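Local coordinates for DyP2 (Amycolatopsis sp. ATCC 39116, PDB 4G2C), which probably uses its haem and hydrogen peroxide to oxidise dyes and lignin-related compounds, as a multifunctional dye-decolourising peroxidase from a lignin-reactive bacterium, at residues 130-135 with 268-273; 151-154 with 160-163; 415-420 with 479-484. All blocks are in the same frame, centred on the assembly; numbering follows the deposited sequence.

Overall arrangement
Contacts 1 and 3 share one antiparallel sheet, where strands 267-278 and 474-484 run side by side; their centres are about 9 Å apart, and the probable hydrogen bond from Met484 N to Ser269 O, at 2.7 Å, joins them directly. Contact 2 lies at the surface, its centre about 20 Å from that of contact 1 and about 16 Å from that of contact 3, yet Tyr160 reaches inward to pack on Phe273 and Gly479. Contact 3 borders the haem through helix 416-424, and the side chain of Tyr270 in contact 1 lies about 14 Å from it.

Contact 1 of 3, residues 130-135 with 268-273; sequences TAPADP and GSYFVF
The loop that caps helix 135-139 rests on a tyrosine of strand 267-278: Pro132, Ala133 and Asp134 wrap round the phenol end of Tyr270. Asp134 is the N-cap of the helix, and it serves the contact with both its backbone and its CB. Its amide N donates to Tyr270 OH over 3.1 Å with a fairly straight N-H...O angle of 163°, so the phenol oxygen is used as an acceptor here. Just beyond that bond, Asp134 CB lies over one face of the ring in a CH-pi contact, 3.8 Å from the centroid and displaced toward the hydroxyl end, with Asp134 CB 3.3 Å from Tyr270 CZ. That is close packing, and together with the amide bond it probably leaves the end of the ring little room to shift. Pro132 comes in oblique to the ring, its CB 3.0 Å from Tyr270 OH and 3.6 Å from Tyr270 CE1.

The backbone of Asp134 puts CB over the ring, and the first torsion, with CG anti to the backbone N (chi1 176°), swings the carboxylate to the start of the helix. There OD1 accepts from Phe137 N, the classic N-cap bond, with a weak one from Ser136 N, while OD2 has a weak bond from Leu412 N. One residue thus caps the helix and covers the ring.

Around this pair, Tyr270 also meets Phe483 of strand 474-484 edge-to-face and touches the ring of Phe137 in the capped helix. Pro132 packs on Phe483 and on Tyr124 of helix 121-127. The loop between helices 121-127 and 135-139 is thereby seated against the sheet that includes strands 267-278, 402-409 and 474-484.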
loop_
_atom_site.group_PDB
_atom_site.type_symbol
_atom_site.label_atom_id
_atom_site.label_comp_id
_atom_site.label_asym_id
_atom_site.label_seq_id
_atom_site.Cartn_x
_atom_site.Cartn_y
_atom_site.Cartn_z
ATOM N N THR A 130 18.727 16.694 12.356
ATOM C CA THR A 130 19.224 15.330 12.216
ATOM C C THR A 130 18.171 14.429 11.567
ATOM O O THR A 130 17.062 14.312 12.084
ATOM C CB THR A 130 19.569 14.708 13.571
ATOM O OG1 THR A 130 20.649 15.428 14.182
ATOM C CG2 THR A 130 19.943 13.216 13.391
ATOM N N ALA A 131 18.516 13.777 10.456
ATOM C CA ALA A 131 17.527 12.980 9.711
ATOM C C ALA A 131 17.634 11.476 9.920
ATOM O O ALA A 131 18.716 10.949 10.155
ATOM C CB ALA A 131 17.588 13.297 8.217
ATOM N N PRO A 132 16.497 10.779 9.805
ATOM C CA PRO A 132 16.487 9.315 9.749
ATOM C C PRO A 132 17.536 8.852 8.737
ATOM O O PRO A 132 17.817 9.586 7.794
ATOM C CB PRO A 132 15.076 9.001 9.249
ATOM C CG PRO A 132 14.260 10.141 9.672
ATOM C CD PRO A 132 15.156 11.354 9.612
ATOM N N ALA A 133 18.112 7.667 8.919
ATOM C CA ALA A 133 19.285 7.306 8.130
ATOM C C ALA A 133 19.068 6.237 7.042
ATOM O O ALA A 133 19.997 5.887 6.326
ATOM C CB ALA A 133 20.480 6.943 9.057
ATOM N N ASP A 134 17.854 5.722 6.899
ATOM C CA ASP A 134 17.612 4.784 5.804
ATOM C C ASP A 134 18.211 5.349 4.501
ATOM O O ASP A 134 17.919 6.480 4.115
ATOM C CB ASP A 134 16.125 4.493 5.629
ATOM C CG ASP A 134 15.853 3.603 4.432
ATOM O OD1 ASP A 134 15.902 4.113 3.293
ATOM O OD2 ASP A 134 15.609 2.393 4.620
ATOM N N PRO A 135 19.070 4.570 3.833
ATOM C CA PRO A 135 19.768 5.080 2.646
ATOM C C PRO A 135 18.870 5.312 1.418
ATOM O O PRO A 135 19.229 6.124 0.575
ATOM C CB PRO A 135 20.837 4.010 2.374
ATOM C CG PRO A 135 20.294 2.767 2.959
ATOM C CD PRO A 135 19.469 3.188 4.166
ATOM N N GLY A 268 8.618 7.023 14.658
ATOM C CA GLY A 268 8.048 7.354 13.366
ATOM C C GLY A 268 8.093 6.182 12.397
ATOM O O GLY A 268 8.361 5.044 12.790
ATOM N N SER A 269 7.816 6.466 11.128
ATOM C CA SER A 269 7.883 5.456 10.098
ATOM C C SER A 269 8.190 6.086 8.733
ATOM O O SER A 269 7.760 7.200 8.454
ATOM C CB SER A 269 6.560 4.674 10.060
ATOM O OG SER A 269 6.669 3.540 9.223
ATOM N N TYR A 270 8.943 5.364 7.901
ATOM C CA TYR A 270 9.163 5.728 6.498
ATOM C C TYR A 270 7.916 5.498 5.627
ATOM O O TYR A 270 7.143 4.530 5.825
ATOM C CB TYR A 270 10.351 4.959 5.907
ATOM C CG TYR A 270 11.649 5.260 6.584
ATOM C CD1 TYR A 270 12.361 6.425 6.287
ATOM C CD2 TYR A 270 12.168 4.395 7.541
ATOM C CE1 TYR A 270 13.561 6.707 6.922
ATOM C CE2 TYR A 270 13.357 4.662 8.171
ATOM C CZ TYR A 270 14.047 5.820 7.867
ATOM O OH TYR A 270 15.238 6.089 8.504
ATOM N N PHE A 271 7.738 6.391 4.658
ATOM C CA PHE A 271 6.487 6.482 3.903
ATOM C C PHE A 271 6.793 6.534 2.421
ATOM O O PHE A 271 7.550 7.395 1.974
ATOM C CB PHE A 271 5.735 7.743 4.341
ATOM C CG PHE A 271 4.388 7.935 3.689
ATOM C CD1 PHE A 271 3.325 7.096 3.993
ATOM C CD2 PHE A 271 4.172 8.995 2.811
ATOM C CE1 PHE A 271 2.092 7.292 3.409
ATOM C CE2 PHE A 271 2.941 9.203 2.231
ATOM C CZ PHE A 271 1.898 8.354 2.525
ATOM N N VAL A 272 6.234 5.588 1.669
ATOM C CA VAL A 272 6.366 5.576 0.211
ATOM C C VAL A 272 5.119 6.187 -0.379
ATOM O O VAL A 272 4.022 5.749 -0.055
ATOM C CB VAL A 272 6.444 4.142 -0.366
ATOM C CG1 VAL A 272 6.890 4.180 -1.834
ATOM C CG2 VAL A 272 7.359 3.268 0.453
ATOM N N PHE A 273 5.280 7.202 -1.227
ATOM C CA PHE A 273 4.177 7.692 -2.062
ATOM C C PHE A 273 4.538 7.512 -3.535
ATOM O O PHE A 273 5.580 7.998 -3.983
ATOM C CB PHE A 273 3.855 9.169 -1.777
ATOM C CG PHE A 273 2.642 9.668 -2.512
ATOM C CD1 PHE A 273 2.701 9.935 -3.872
ATOM C CD2 PHE A 273 1.432 9.838 -1.857
ATOM C CE1 PHE A 273 1.574 10.371 -4.566
ATOM C CE2 PHE A 273 0.304 10.276 -2.540
ATOM C CZ PHE A 273 0.380 10.542 -3.896
#

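Contact 2 of 3, residues 151-154 with 160-163; sequences PAVT and YQQT
Gln161 sets its CG anti to its own carbonyl carbon (chi1 -61°) and then runs on extended (chi2 -159°), which carries its amide out to the backbone of Val153 and Thr154. Val153 answers with CG1 turned anti to its backbone N (chi1 171°), and the two side chains pass alongside, pointing opposite ways, CG1 of Val153 coming to 4.1 Å from CG of Gln161. The closer touch involves the main chain: Val153 O stands above the flat amide group of Gln161, 3.3 Å from its CD and nearly over that carbon. This places a carbonyl oxygen against the electron-poor carbon of the amide, an approach that is probably mildly favourable. It also explains why Val153 O, although 3.4 Å from Gln161 NE2, makes no hydrogen bond: the N-H groups lie in the amide plane and point past it.

The amide nitrogen finds its strongest partner in the short link between the two segments, donating to Trp156 O; Thr154 O is also near, 3.3 Å from Gln161 NE2. The head of Gln161 therefore lies against the backbone of the turn that Val153 and Thr154 begin with their 3-10 conformation.

All of this happens at the surface, on the long connection between helix 145-148 and strand 166-172 in the DyP alpha+beta barrel domain. Val153 touches Lys142, whose NZ hydrogen-bonds to Gln162 O, and next to Gln161 the side chain of Tyr160 turns inward, packing on Lys275 of strand 267-278 and hydrogen-bonding to Glu199 of strand 193-205.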
loop_
_atom_site.group_PDB
_atom_site.type_symbol
_atom_site.label_atom_id
_atom_site.label_comp_id
_atom_site.label_asym_id
_atom_site.label_seq_id
_atom_site.Cartn_x
_atom_site.Cartn_y
_atom_site.Cartn_z
ATOM N N PRO A 151 10.123 4.534 -14.894
ATOM C CA PRO A 151 10.399 5.504 -15.950
ATOM C C PRO A 151 11.333 6.595 -15.418
ATOM O O PRO A 151 11.261 6.932 -14.229
ATOM C CB PRO A 151 9.014 6.078 -16.281
ATOM C CG PRO A 151 8.044 5.435 -15.282
ATOM C CD PRO A 151 8.694 4.219 -14.759
ATOM N N ALA A 152 12.201 7.118 -16.280
ATOM C CA ALA A 152 13.068 8.241 -15.922
ATOM C C ALA A 152 12.253 9.397 -15.361
ATOM O O ALA A 152 11.087 9.573 -15.702
ATOM C CB ALA A 152 13.873 8.708 -17.126
ATOM N N VAL A 153 12.884 10.181 -14.498
ATOM C CA VAL A 153 12.219 11.298 -13.841
ATOM C C VAL A 153 11.639 12.288 -14.847
ATOM O O VAL A 153 10.627 12.921 -14.561
ATOM C CB VAL A 153 13.169 12.010 -12.842
ATOM C CG1 VAL A 153 12.544 13.298 -12.314
ATOM C CG2 VAL A 153 13.538 11.056 -11.693
ATOM N N THR A 154 12.271 12.411 -16.021
ATOM C CA THR A 154 11.795 13.342 -17.051
ATOM C C THR A 154 10.438 12.942 -17.614
ATOM O O THR A 154 9.764 13.759 -18.255
ATOM C CB THR A 154 12.786 13.524 -18.243
ATOM O OG1 THR A 154 13.020 12.271 -18.894
ATOM C CG2 THR A 154 14.120 14.146 -17.779
ATOM N N TYR A 160 6.184 16.080 -9.513
ATOM C CA TYR A 160 7.092 15.068 -8.953
ATOM C C TYR A 160 8.540 15.261 -9.401
ATOM O O TYR A 160 9.455 14.620 -8.872
ATOM C CB TYR A 160 6.604 13.636 -9.249
ATOM C CG TYR A 160 5.245 13.347 -8.635
ATOM C CD1 TYR A 160 5.103 13.199 -7.263
ATOM C CD2 TYR A 160 4.106 13.254 -9.417
ATOM C CE1 TYR A 160 3.856 12.956 -6.685
ATOM C CE2 TYR A 160 2.850 13.002 -8.847
ATOM C CZ TYR A 160 2.738 12.865 -7.479
ATOM O OH TYR A 160 1.511 12.626 -6.894
ATOM N N GLN A 161 8.750 16.162 -10.360
ATOM C CA GLN A 161 10.104 16.475 -10.818
ATOM C C GLN A 161 10.725 17.553 -9.930
ATOM O O GLN A 161 11.932 17.777 -9.971
ATOM C CB GLN A 161 10.096 16.929 -12.283
ATOM C CG GLN A 161 9.578 15.882 -13.288
ATOM C CD GLN A 161 10.037 16.148 -14.722
ATOM O OE1 GLN A 161 11.137 16.650 -14.949
ATOM N NE2 GLN A 161 9.198 15.809 -15.688
ATOM N N GLN A 162 9.892 18.214 -9.125
ATOM C CA GLN A 162 10.339 19.311 -8.259
ATOM C C GLN A 162 10.897 18.775 -6.953
ATOM O O GLN A 162 10.635 17.635 -6.581
ATOM C CB GLN A 162 9.179 20.260 -7.944
ATOM C CG GLN A 162 8.301 20.579 -9.143
ATOM C CD GLN A 162 9.087 21.243 -10.261
ATOM O OE1 GLN A 162 9.683 22.307 -10.065
ATOM N NE2 GLN A 162 9.107 20.613 -11.435
ATOM N N THR A 163 11.658 19.598 -6.244
ATOM C CA THR A 163 12.180 19.184 -4.948
ATOM C C THR A 163 11.112 19.331 -3.879
ATOM O O THR A 163 10.589 20.417 -3.643
ATOM C CB THR A 163 13.462 19.938 -4.559
ATOM O OG1 THR A 163 14.534 19.485 -5.397
ATOM C CG2 THR A 163 13.833 19.657 -3.090
#

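Contact 3 of 3, residues 415-420 with 479-484; sequences QFEFTQ and GEYFFM. With HEM (protoporphyrin IX containing Fe), chain C.
One phenol oxygen, Tyr481 OH, meets both the carboxylate of Glu417 and the ring of Phe416. It lies 2.8 Å from Glu417 OE2, but the bond is weak and the phenol proton has another acceptor within reach. Carboxylate and ring planes stand 68° apart, far from coplanar. The same hydroxyl comes up to the rim of the Phe416 ring, 3.7 Å from CE2.

The other side of that ring touches the haem vinyl, Phe416 CE1 being 3.5 Å from HEM CBC; Phe416 and Thr419 both belong to the haem pocket. In Thr419, chi1 -66° sets OG1 beside the backbone N, which leaves CG2 anti to N and 3.7 Å from HEM CAC. OG1 donates to Gln415 O at 3.0 Å, and Thr419 N reaches that oxygen from the opposite face. An alanine at Thr419 loses OG1 and one methyl group, which would probably leave Gln415 O with one donor fewer and the vinyl less closely covered.

Glu417 OE1 is bound by Lys147 in a salt bridge and by Ser136 OG. Lys147 would favour the charged form, but an acetate ion about 3 Å from the side chain, probably from the crystallisation liquor, leaves its ionisation open.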
loop_
_atom_site.group_PDB
_atom_site.type_symbol
_atom_site.label_atom_id
_atom_site.label_comp_id
_atom_site.label_asym_id
_atom_site.label_seq_id
_atom_site.Cartn_x
_atom_site.Cartn_y
_atom_site.Cartn_z
ATOM N N GLN A 415 11.767 -3.567 2.326
ATOM C CA GLN A 415 10.323 -3.729 2.335
ATOM C C GLN A 415 9.714 -3.286 1.003
ATOM O O GLN A 415 9.565 -4.124 0.107
ATOM C CB GLN A 415 9.687 -3.034 3.550
ATOM C CG GLN A 415 9.771 -3.861 4.827
ATOM C CD GLN A 415 9.237 -3.128 6.034
ATOM O OE1 GLN A 415 9.744 -2.067 6.396
ATOM N NE2 GLN A 415 8.185 -3.673 6.651
ATOM N N PHE A 416 9.396 -1.998 0.830
ATOM C CA PHE A 416 8.839 -1.609 -0.474
ATOM C C PHE A 416 9.782 -1.942 -1.624
ATOM O O PHE A 416 9.381 -2.600 -2.576
ATOM C CB PHE A 416 8.441 -0.139 -0.607
ATOM C CG PHE A 416 8.295 0.282 -2.052
ATOM C CD1 PHE A 416 7.184 -0.112 -2.789
ATOM C CD2 PHE A 416 9.306 0.994 -2.691
ATOM C CE1 PHE A 416 7.061 0.216 -4.128
ATOM C CE2 PHE A 416 9.195 1.337 -4.035
ATOM C CZ PHE A 416 8.067 0.946 -4.756
ATOM N N GLU A 417 11.025 -1.465 -1.542
ATOM C CA GLU A 417 11.981 -1.681 -2.631
ATOM C C GLU A 417 12.341 -3.133 -2.866
ATOM O O GLU A 417 12.498 -3.547 -4.001
ATOM C CB GLU A 417 13.251 -0.862 -2.430
ATOM C CG GLU A 417 13.014 0.638 -2.443
ATOM C CD GLU A 417 14.306 1.393 -2.346
ATOM O OE1 GLU A 417 15.277 0.808 -1.800
ATOM O OE2 GLU A 417 14.356 2.545 -2.840
ATOM N N PHE A 418 12.499 -3.902 -1.793
ATOM C CA PHE A 418 12.720 -5.338 -1.919
ATOM C C PHE A 418 11.576 -5.956 -2.733
ATOM O O PHE A 418 11.798 -6.684 -3.711
ATOM C CB PHE A 418 12.798 -5.985 -0.517
ATOM C CG PHE A 418 13.471 -7.338 -0.497
ATOM C CD1 PHE A 418 12.743 -8.501 -0.725
ATOM C CD2 PHE A 418 14.840 -7.444 -0.257
ATOM C CE1 PHE A 418 13.367 -9.759 -0.704
ATOM C CE2 PHE A 418 15.479 -8.687 -0.242
ATOM C CZ PHE A 418 14.736 -9.848 -0.469
ATOM N N THR A 419 10.344 -5.666 -2.323
ATOM C CA THR A 419 9.156 -6.283 -2.923
ATOM C C THR A 419 9.038 -5.930 -4.409
ATOM O O THR A 419 8.779 -6.794 -5.255
ATOM C CB THR A 419 7.880 -5.858 -2.171
ATOM O OG1 THR A 419 7.915 -6.387 -0.833
ATOM C CG2 THR A 419 6.624 -6.342 -2.888
ATOM N N GLN A 420 9.268 -4.657 -4.722
ATOM C CA GLN A 420 9.195 -4.170 -6.098
ATOM C C GLN A 420 10.349 -4.719 -6.927
ATOM O O GLN A 420 10.153 -5.228 -8.040
ATOM C CB GLN A 420 9.249 -2.641 -6.126
ATOM C CG GLN A 420 9.110 -2.063 -7.515
ATOM C CD GLN A 420 7.707 -2.236 -8.056
ATOM O OE1 GLN A 420 6.742 -1.776 -7.445
ATOM N NE2 GLN A 420 7.581 -2.911 -9.201
ATOM N N GLY A 479 6.725 10.052 -7.609
ATOM C CA GLY A 479 6.569 9.719 -6.205
ATOM C C GLY A 479 7.762 10.179 -5.410
ATOM O O GLY A 479 8.699 10.737 -5.990
ATOM N N GLU A 480 7.735 9.960 -4.091
ATOM C CA GLU A 480 8.859 10.351 -3.224
ATOM C C GLU A 480 8.856 9.575 -1.912
ATOM O O GLU A 480 7.840 8.971 -1.542
ATOM C CB GLU A 480 8.833 11.875 -2.966
ATOM C CG GLU A 480 9.973 12.416 -2.103
ATOM C CD GLU A 480 11.370 12.083 -2.640
ATOM O OE1 GLU A 480 11.927 12.877 -3.430
ATOM O OE2 GLU A 480 11.927 11.038 -2.252
ATOM N N TYR A 481 9.989 9.586 -1.210
ATOM C CA TYR A 481 10.079 8.944 0.104
ATOM C C TYR A 481 10.076 9.972 1.226
ATOM O O TYR A 481 10.725 11.012 1.122
ATOM C CB TYR A 481 11.355 8.111 0.239
ATOM C CG TYR A 481 11.500 6.965 -0.718
ATOM C CD1 TYR A 481 10.424 6.140 -1.018
ATOM C CD2 TYR A 481 12.728 6.707 -1.332
ATOM C CE1 TYR A 481 10.566 5.069 -1.898
ATOM C CE2 TYR A 481 12.883 5.648 -2.212
ATOM C CZ TYR A 481 11.799 4.827 -2.498
ATOM O OH TYR A 481 11.944 3.766 -3.373
ATOM N N PHE A 482 9.371 9.649 2.307
ATOM C CA PHE A 482 9.205 10.550 3.447
ATOM C C PHE A 482 9.389 9.800 4.784
ATOM O O PHE A 482 9.530 8.586 4.826
ATOM C CB PHE A 482 7.795 11.144 3.452
ATOM C CG PHE A 482 7.418 11.920 2.199
ATOM C CD1 PHE A 482 6.961 11.263 1.062
ATOM C CD2 PHE A 482 7.451 13.305 2.191
ATOM C CE1 PHE A 482 6.583 11.972 -0.070
ATOM C CE2 PHE A 482 7.075 14.015 1.068
ATOM C CZ PHE A 482 6.641 13.354 -0.064
ATOM N N PHE A 483 9.345 10.537 5.879
ATOM C CA PHE A 483 9.321 9.947 7.195
ATOM C C PHE A 483 8.194 10.649 7.945
ATOM O O PHE A 483 8.157 11.882 7.982
ATOM C CB PHE A 483 10.671 10.191 7.881
ATOM C CG PHE A 483 10.813 9.527 9.220
ATOM C CD1 PHE A 483 11.003 8.156 9.315
ATOM C CD2 PHE A 483 10.788 10.275 10.382
ATOM C CE1 PHE A 483 11.144 7.535 10.559
ATOM C CE2 PHE A 483 10.939 9.667 11.627
ATOM C CZ PHE A 483 11.116 8.294 11.715
ATOM N N MET A 484 7.256 9.896 8.516
ATOM C CA MET A 484 6.324 10.515 9.453
ATOM C C MET A 484 6.965 10.499 10.837
ATOM O O MET A 484 7.122 9.449 11.446
ATOM C CB MET A 484 4.953 9.826 9.507
ATOM C CG MET A 484 4.445 9.196 8.227
ATOM S SD MET A 484 4.248 10.201 6.738
ATOM C CE MET A 484 5.929 10.267 6.156
HETATM C CHA HEM C . -2.519 -7.093 -2.681
HETATM C CHB HEM C . -3.723 -4.532 -6.632
HETATM C CHC HEM C . 0.416 -2.007 -6.331
HETATM C CHD HEM C . 1.936 -5.076 -2.911
HETATM C C1A HEM C . -3.215 -6.612 -3.763
HETATM C C2A HEM C . -4.533 -7.052 -4.174
HETATM C C3A HEM C . -4.859 -6.338 -5.259
HETATM C C4A HEM C . -3.770 -5.429 -5.570
HETATM C CMA HEM C . -6.167 -6.448 -6.060
HETATM C CAA HEM C . -5.375 -8.145 -3.457
HETATM C CBA HEM C . -6.143 -7.512 -2.292
HETATM C CGA HEM C . -5.313 -7.451 -1.031
HETATM O O1A HEM C . -4.784 -8.485 -0.583
HETATM O O2A HEM C . -5.168 -6.357 -0.447
HETATM C C1B HEM C . -2.717 -3.621 -6.923
HETATM C C2B HEM C . -2.689 -2.634 -8.001
HETATM C C3B HEM C . -1.535 -1.944 -7.898
HETATM C C4B HEM C . -0.810 -2.448 -6.758
HETATM C CMB HEM C . -3.793 -2.455 -9.073
HETATM C CAB HEM C . -1.010 -0.781 -8.768
HETATM C CBB HEM C . -1.842 -0.051 -9.515
HETATM C C1C HEM C . 1.219 -2.672 -5.430
HETATM C C2C HEM C . 2.627 -2.407 -5.186
HETATM C C3C HEM C . 3.036 -3.251 -4.224
HETATM C C4C HEM C . 1.904 -4.071 -3.841
HETATM C CMC HEM C . 3.482 -1.312 -5.887
HETATM C CAC HEM C . 4.461 -3.391 -3.636
HETATM C CBC HEM C . 5.539 -2.953 -4.304
HETATM C C1D HEM C . 0.875 -5.854 -2.497
HETATM C C2D HEM C . 0.915 -6.729 -1.355
HETATM C C3D HEM C . -0.481 -7.330 -1.292
HETATM C C4D HEM C . -1.213 -6.786 -2.391
HETATM C CMD HEM C . 2.106 -6.975 -0.412
HETATM C CAD HEM C . -1.012 -8.346 -0.301
HETATM C CBD HEM C . -0.398 -9.657 -0.749
HETATM C CGD HEM C . -0.797 -10.640 0.316
HETATM O O1D HEM C . -0.473 -10.380 1.505
HETATM O O2D HEM C . -1.476 -11.642 -0.038
HETATM N NA HEM C . -2.786 -5.625 -4.620
HETATM N NB HEM C . -1.555 -3.465 -6.193
HETATM N NC HEM C . 0.810 -3.697 -4.591
HETATM N ND HEM C . -0.389 -5.919 -3.072
HETATM FE FE HEM C . -0.955 -4.781 -4.794
#